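Long-range contact in putative sugar binding protein (Bacteroides vulgatus ATCC 8482, PDB 3KEZ), which probably binds sugars at the bacterial outer membrane, as a calcium-containing member of the SusD family of nutrient-binding proteins: residues E254-G268 / E325-S338. Sequence-based numbering, arbitrary orientation.
Sequences EILFEIVNLTTDSPG and ENITDANIPLIRLS. With CA (calcium ion), chain C.
Phe257 lies alongside Leu334, both pointing the same way, with Phe257 CE2 3.8 Å from Leu334 CD2. Ile335 CD1 comes in at the ring edge. CG of Phe257 stands anti to the backbone N (chi1 177°), which places the ring beside these two side chains. Next along, Ile259 and Ile332 pack side by side, Ile259 CB to Ile332 CB at 3.7 Å. The strands 255-259 and 332-336 carry these residues as an antiparallel pair. In a classic bulge, Ile335 O accepts from both Leu256 N and Phe257 N. A second bulge sets Leu334 and Ile335 opposite Phe257.

At one end Glu254 OE2 takes three bonds. Ser338 OG donates to the syn lone pair of Glu254 OE2 at 2.6 Å. Ser338 N and Arg336 NH1 approach from outside the carboxylate plane, and Arg336 NH1 to Glu254 OE2, 2.9 Å, is a salt bridge. Arg336 also pairs with Glu391 and Glu395, while Glu254 OE1 binds Arg367. With an alanine here in place of Glu254, Ser338 N and OG would probably lose this acceptor, and Arg336, at the N-cap of helix 337-350, and Arg367 would each lose a charged partner.

At the other end Asn331 is gripped by both ends of its amide. Asn331 ND2 donates to Glu258 OE2 at 3.0 Å, with amide and carboxylate planes at 90°. Asn331 OD1 binds the calcium ion at 2.5 Å and also accepts from Asn261 N. Glu258 OE1 forms a salt bridge with Lys190. Asn261 ND2 reaches Ala330 O with an N-H...O angle of 173° and also bonds Ser41. The calcium is further held by Asn261 O, Asp329 O, both carboxylate oxygens of Glu325, Gln322 and a water. A short bulged beta ladder thus leads into a calcium site built from backbone carbonyls and acidic and amide side chains.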
loop_
_atom_site.group_PDB
_atom_site.type_symbol
_atom_site.label_atom_id
_atom_site.label_comp_id
_atom_site.label_asym_id
_atom_site.label_seq_id
_atom_site.Cartn_x
_atom_site.Cartn_y
_atom_site.Cartn_z
ATOM N N GLU A 254 14.432 -6.623 -3.527
ATOM C CA GLU A 254 14.048 -5.666 -2.525
ATOM C C GLU A 254 12.608 -5.755 -2.071
ATOM O O GLU A 254 12.221 -4.985 -1.212
ATOM C CB GLU A 254 14.369 -4.227 -2.972
ATOM C CG GLU A 254 13.540 -3.649 -4.118
ATOM C CD GLU A 254 13.732 -2.142 -4.230
ATOM O OE1 GLU A 254 14.738 -1.691 -4.842
ATOM O OE2 GLU A 254 12.846 -1.406 -3.741
ATOM N N ILE A 255 11.804 -6.651 -2.643
ATOM C CA ILE A 255 10.408 -6.776 -2.169
ATOM C C ILE A 255 10.333 -7.549 -0.848
ATOM O O ILE A 255 10.692 -8.731 -0.773
ATOM C CB ILE A 255 9.462 -7.441 -3.168
ATOM C CG1 ILE A 255 9.439 -6.671 -4.516
ATOM C CG2 ILE A 255 8.039 -7.555 -2.525
ATOM C CD1 ILE A 255 8.954 -7.525 -5.732
ATOM N N LEU A 256 9.826 -6.866 0.169
ATOM C CA LEU A 256 9.746 -7.380 1.515
ATOM C C LEU A 256 8.404 -8.075 1.754
ATOM O O LEU A 256 8.276 -8.935 2.635
ATOM C CB LEU A 256 9.961 -6.242 2.508
ATOM C CG LEU A 256 11.249 -5.427 2.369
ATOM C CD1 LEU A 256 11.306 -4.249 3.446
ATOM C CD2 LEU A 256 12.506 -6.317 2.510
ATOM N N PHE A 257 7.386 -7.685 1.003
ATOM C CA PHE A 257 6.141 -8.441 0.999
ATOM C C PHE A 257 5.542 -8.391 -0.386
ATOM O O PHE A 257 5.231 -7.311 -0.915
ATOM C CB PHE A 257 5.164 -7.923 2.049
ATOM C CG PHE A 257 3.811 -8.631 2.053
ATOM C CD1 PHE A 257 3.719 -10.015 1.934
ATOM C CD2 PHE A 257 2.649 -7.914 2.267
ATOM C CE1 PHE A 257 2.509 -10.657 1.976
ATOM C CE2 PHE A 257 1.410 -8.551 2.305
ATOM C CZ PHE A 257 1.346 -9.943 2.164
ATOM N N GLU A 258 5.393 -9.589 -0.951
ATOM C CA GLU A 258 4.963 -9.809 -2.324
ATOM C C GLU A 258 3.621 -10.567 -2.300
ATOM O O GLU A 258 3.480 -11.544 -1.563
ATOM C CB GLU A 258 6.053 -10.616 -3.060
ATOM C CG GLU A 258 5.799 -10.795 -4.552
ATOM C CD GLU A 258 6.979 -11.371 -5.325
ATOM O OE1 GLU A 258 7.746 -12.201 -4.799
ATOM O OE2 GLU A 258 7.104 -11.006 -6.488
ATOM N N ILE A 259 2.610 -10.055 -3.018
ATOM C CA ILE A 259 1.433 -10.842 -3.338
ATOM C C ILE A 259 1.819 -11.709 -4.536
ATOM O O ILE A 259 2.220 -11.178 -5.600
ATOM C CB ILE A 259 0.170 -9.996 -3.681
ATOM C CG1 ILE A 259 -0.210 -9.026 -2.540
ATOM C CG2 ILE A 259 -0.999 -10.899 -4.082
ATOM C CD1 ILE A 259 -0.530 -9.690 -1.176
ATOM N N VAL A 260 1.725 -13.031 -4.352
ATOM C CA VAL A 260 2.046 -14.019 -5.384
ATOM C C VAL A 260 0.775 -14.454 -6.123
ATOM O O VAL A 260 -0.146 -15.018 -5.521
ATOM C CB VAL A 260 2.751 -15.250 -4.793
ATOM C CG1 VAL A 260 3.026 -16.302 -5.884
ATOM C CG2 VAL A 260 4.077 -14.822 -4.116
ATOM N N ASN A 261 0.728 -14.136 -7.404
ATOM C CA ASN A 261 -0.338 -14.552 -8.317
ATOM C C ASN A 261 0.212 -15.590 -9.304
ATOM O O ASN A 261 1.328 -15.444 -9.821
ATOM C CB ASN A 261 -0.867 -13.311 -9.070
ATOM C CG ASN A 261 -1.629 -12.358 -8.152
ATOM O OD1 ASN A 261 -2.375 -12.807 -7.283
ATOM N ND2 ASN A 261 -1.431 -11.036 -8.327
ATOM N N LEU A 262 -0.556 -16.637 -9.579
ATOM C CA LEU A 262 -0.060 -17.747 -10.440
ATOM C C LEU A 262 -0.995 -18.052 -11.601
ATOM O O LEU A 262 -2.199 -17.884 -11.476
ATOM C CB LEU A 262 0.147 -19.006 -9.598
ATOM C CG LEU A 262 1.111 -18.881 -8.411
ATOM C CD1 LEU A 262 1.000 -20.110 -7.547
ATOM C CD2 LEU A 262 2.576 -18.643 -8.896
ATOM N N THR A 263 -0.441 -18.513 -12.728
ATOM C CA THR A 263 -1.261 -18.965 -13.863
ATOM C C THR A 263 -2.403 -19.875 -13.390
ATOM O O THR A 263 -3.515 -19.790 -13.895
ATOM C CB THR A 263 -0.413 -19.697 -14.939
ATOM O OG1 THR A 263 0.559 -18.789 -15.483
ATOM C CG2 THR A 263 -1.302 -20.257 -16.065
ATOM N N THR A 264 -2.121 -20.702 -12.385
ATOM C CA THR A 264 -3.068 -21.693 -11.877
ATOM C C THR A 264 -3.812 -21.208 -10.639
ATOM O O THR A 264 -4.508 -21.959 -9.974
ATOM C CB THR A 264 -2.322 -23.014 -11.560
ATOM O OG1 THR A 264 -1.229 -22.734 -10.677
ATOM C CG2 THR A 264 -1.803 -23.648 -12.863
ATOM N N ASP A 265 -3.671 -19.926 -10.349
ATOM C CA ASP A 265 -4.282 -19.318 -9.187
ATOM C C ASP A 265 -4.350 -17.821 -9.454
ATOM O O ASP A 265 -3.614 -17.041 -8.840
ATOM C CB ASP A 265 -3.418 -19.583 -7.978
ATOM C CG ASP A 265 -3.997 -18.980 -6.712
ATOM O OD1 ASP A 265 -5.248 -18.964 -6.569
ATOM O OD2 ASP A 265 -3.186 -18.549 -5.862
ATOM N N SER A 266 -5.203 -17.443 -10.406
ATOM C CA SER A 266 -5.149 -16.133 -11.031
ATOM C C SER A 266 -6.159 -15.146 -10.441
ATOM O O SER A 266 -7.309 -15.519 -10.178
ATOM C CB SER A 266 -5.366 -16.252 -12.543
ATOM O OG SER A 266 -5.494 -14.973 -13.116
ATOM N N PRO A 267 -5.732 -13.881 -10.240
ATOM C CA PRO A 267 -6.665 -12.858 -9.792
ATOM C C PRO A 267 -7.589 -12.351 -10.875
ATOM O O PRO A 267 -8.524 -11.610 -10.570
ATOM C CB PRO A 267 -5.744 -11.726 -9.308
ATOM C CG PRO A 267 -4.541 -11.872 -10.153
ATOM C CD PRO A 267 -4.350 -13.375 -10.225
ATOM N N GLY A 268 -7.340 -12.715 -12.122
ATOM C CA GLY A 268 -8.203 -12.291 -13.229
ATOM C C GLY A 268 -7.836 -10.937 -13.810
ATOM O O GLY A 268 -6.899 -10.260 -13.363
ATOM N N GLU A 325 4.158 -16.423 -17.749
ATOM C CA GLU A 325 2.842 -15.965 -17.263
ATOM C C GLU A 325 2.226 -14.892 -18.136
ATOM O O GLU A 325 2.918 -14.154 -18.809
ATOM C CB GLU A 325 2.963 -15.373 -15.876
ATOM C CG GLU A 325 3.256 -16.345 -14.824
ATOM C CD GLU A 325 3.256 -15.695 -13.453
ATOM O OE1 GLU A 325 3.505 -14.454 -13.373
ATOM O OE2 GLU A 325 2.990 -16.430 -12.470
ATOM N N ASN A 326 0.908 -14.809 -18.099
ATOM C CA ASN A 326 0.185 -13.686 -18.685
ATOM C C ASN A 326 0.384 -12.457 -17.768
ATOM O O ASN A 326 0.646 -12.608 -16.589
ATOM C CB ASN A 326 -1.307 -14.054 -18.777
ATOM C CG ASN A 326 -2.121 -13.050 -19.569
ATOM O OD1 ASN A 326 -2.635 -12.062 -19.019
ATOM N ND2 ASN A 326 -2.288 -13.323 -20.863
ATOM N N ILE A 327 0.260 -11.252 -18.305
ATOM C CA ILE A 327 0.303 -10.041 -17.446
ATOM C C ILE A 327 -0.754 -10.104 -16.332
ATOM O O ILE A 327 -0.586 -9.510 -15.262
ATOM C CB ILE A 327 0.127 -8.738 -18.238
ATOM C CG1 ILE A 327 -1.154 -8.756 -19.093
ATOM C CG2 ILE A 327 1.373 -8.467 -19.093
ATOM C CD1 ILE A 327 -1.509 -7.408 -19.707
ATOM N N THR A 328 -1.858 -10.803 -16.574
ATOM C CA THR A 328 -2.860 -10.962 -15.547
ATOM C C THR A 328 -2.301 -11.459 -14.199
ATOM O O THR A 328 -2.786 -11.073 -13.130
ATOM C CB THR A 328 -3.956 -11.931 -16.016
ATOM O OG1 THR A 328 -4.662 -11.339 -17.114
ATOM C CG2 THR A 328 -4.903 -12.220 -14.905
ATOM N N ASP A 329 -1.277 -12.308 -14.248
ATOM C CA ASP A 329 -0.801 -12.976 -13.064
ATOM C C ASP A 329 0.485 -12.384 -12.513
ATOM O O ASP A 329 1.149 -13.016 -11.683
ATOM C CB ASP A 329 -0.678 -14.458 -13.353
ATOM C CG ASP A 329 -2.005 -15.058 -13.731
ATOM O OD1 ASP A 329 -3.003 -14.691 -13.064
ATOM O OD2 ASP A 329 -2.062 -15.845 -14.702
ATOM N N ALA A 330 0.786 -11.135 -12.892
ATOM C CA ALA A 330 1.900 -10.409 -12.306
ATOM C C ALA A 330 1.700 -10.321 -10.811
ATOM O O ALA A 330 0.573 -10.066 -10.323
ATOM C CB ALA A 330 2.025 -9.013 -12.906
ATOM N N ASN A 331 2.800 -10.534 -10.090
ATOM C CA ASN A 331 2.854 -10.355 -8.649
ATOM C C ASN A 331 2.769 -8.883 -8.310
ATOM O O ASN A 331 3.061 -8.034 -9.150
ATOM C CB ASN A 331 4.156 -10.952 -8.075
ATOM C CG ASN A 331 4.227 -12.503 -8.202
ATOM O OD1 ASN A 331 3.269 -13.134 -8.641
ATOM N ND2 ASN A 331 5.368 -13.105 -7.795
ATOM N N ILE A 332 2.345 -8.610 -7.081
ATOM C CA ILE A 332 2.217 -7.272 -6.540
ATOM C C ILE A 332 3.350 -6.989 -5.544
ATOM O O ILE A 332 3.455 -7.653 -4.525
ATOM C CB ILE A 332 0.863 -7.096 -5.812
ATOM C CG1 ILE A 332 -0.266 -7.734 -6.638
ATOM C CG2 ILE A 332 0.655 -5.595 -5.494
ATOM C CD1 ILE A 332 -0.610 -7.041 -7.999
ATOM N N PRO A 333 4.247 -6.048 -5.868
ATOM C CA PRO A 333 5.335 -5.680 -4.951
ATOM C C PRO A 333 4.840 -4.732 -3.858
ATOM O O PRO A 333 5.202 -3.557 -3.846
ATOM C CB PRO A 333 6.341 -5.013 -5.885
ATOM C CG PRO A 333 5.490 -4.313 -6.885
ATOM C CD PRO A 333 4.266 -5.215 -7.088
ATOM N N LEU A 334 4.065 -5.278 -2.924
ATOM C CA LEU A 334 3.231 -4.480 -2.042
ATOM C C LEU A 334 4.017 -3.624 -1.045
ATOM O O LEU A 334 3.646 -2.499 -0.780
ATOM C CB LEU A 334 2.260 -5.410 -1.308
ATOM C CG LEU A 334 0.991 -4.778 -0.773
ATOM C CD1 LEU A 334 0.238 -4.089 -1.914
ATOM C CD2 LEU A 334 0.191 -5.882 -0.141
ATOM N N ILE A 335 5.086 -4.193 -0.493
ATOM C CA ILE A 335 6.058 -3.504 0.387
ATOM C C ILE A 335 7.513 -3.750 -0.106
ATOM O O ILE A 335 7.967 -4.897 -0.262
ATOM C CB ILE A 335 5.964 -3.977 1.881
ATOM C CG1 ILE A 335 4.534 -3.799 2.424
ATOM C CG2 ILE A 335 7.024 -3.227 2.776
ATOM C CD1 ILE A 335 4.314 -4.403 3.813
ATOM N N ARG A 336 8.226 -2.649 -0.344
ATOM C CA ARG A 336 9.566 -2.646 -0.887
ATOM C C ARG A 336 10.578 -1.943 0.021
ATOM O O ARG A 336 10.237 -0.927 0.651
ATOM C CB ARG A 336 9.572 -1.912 -2.234
ATOM C CG ARG A 336 8.788 -2.614 -3.326
ATOM C CD ARG A 336 9.298 -2.232 -4.710
ATOM N NE ARG A 336 8.921 -0.882 -5.105
ATOM C CZ ARG A 336 9.736 0.117 -5.476
ATOM N NH1 ARG A 336 11.049 -0.008 -5.464
ATOM N NH2 ARG A 336 9.210 1.283 -5.854
ATOM N N LEU A 337 11.823 -2.449 0.032
ATOM C CA LEU A 337 12.919 -1.794 0.753
ATOM C C LEU A 337 13.087 -0.317 0.395
ATOM O O LEU A 337 13.419 0.479 1.270
ATOM C CB LEU A 337 14.231 -2.494 0.532
ATOM C CG LEU A 337 15.393 -2.090 1.420
ATOM C CD1 LEU A 337 15.140 -2.338 2.951
ATOM C CD2 LEU A 337 16.636 -2.882 0.955
ATOM N N SER A 338 12.819 0.053 -0.866
ATOM C CA SER A 338 12.874 1.451 -1.297
ATOM C C SER A 338 11.982 2.339 -0.424
ATOM O O SER A 338 12.356 3.462 -0.134
ATOM C CB SER A 338 12.475 1.610 -2.786
ATOM O OG SER A 338 13.428 1.100 -3.695
HETATM CA CA CA C . 3.066 -14.167 -10.924
HETATM O O HOH W 1 -0.423 -16.539 -16.569
HETATM O O HOH W 2 2.400 -18.745 -12.840
HETATM O O HOH W 3 4.750 -15.982 -10.146
#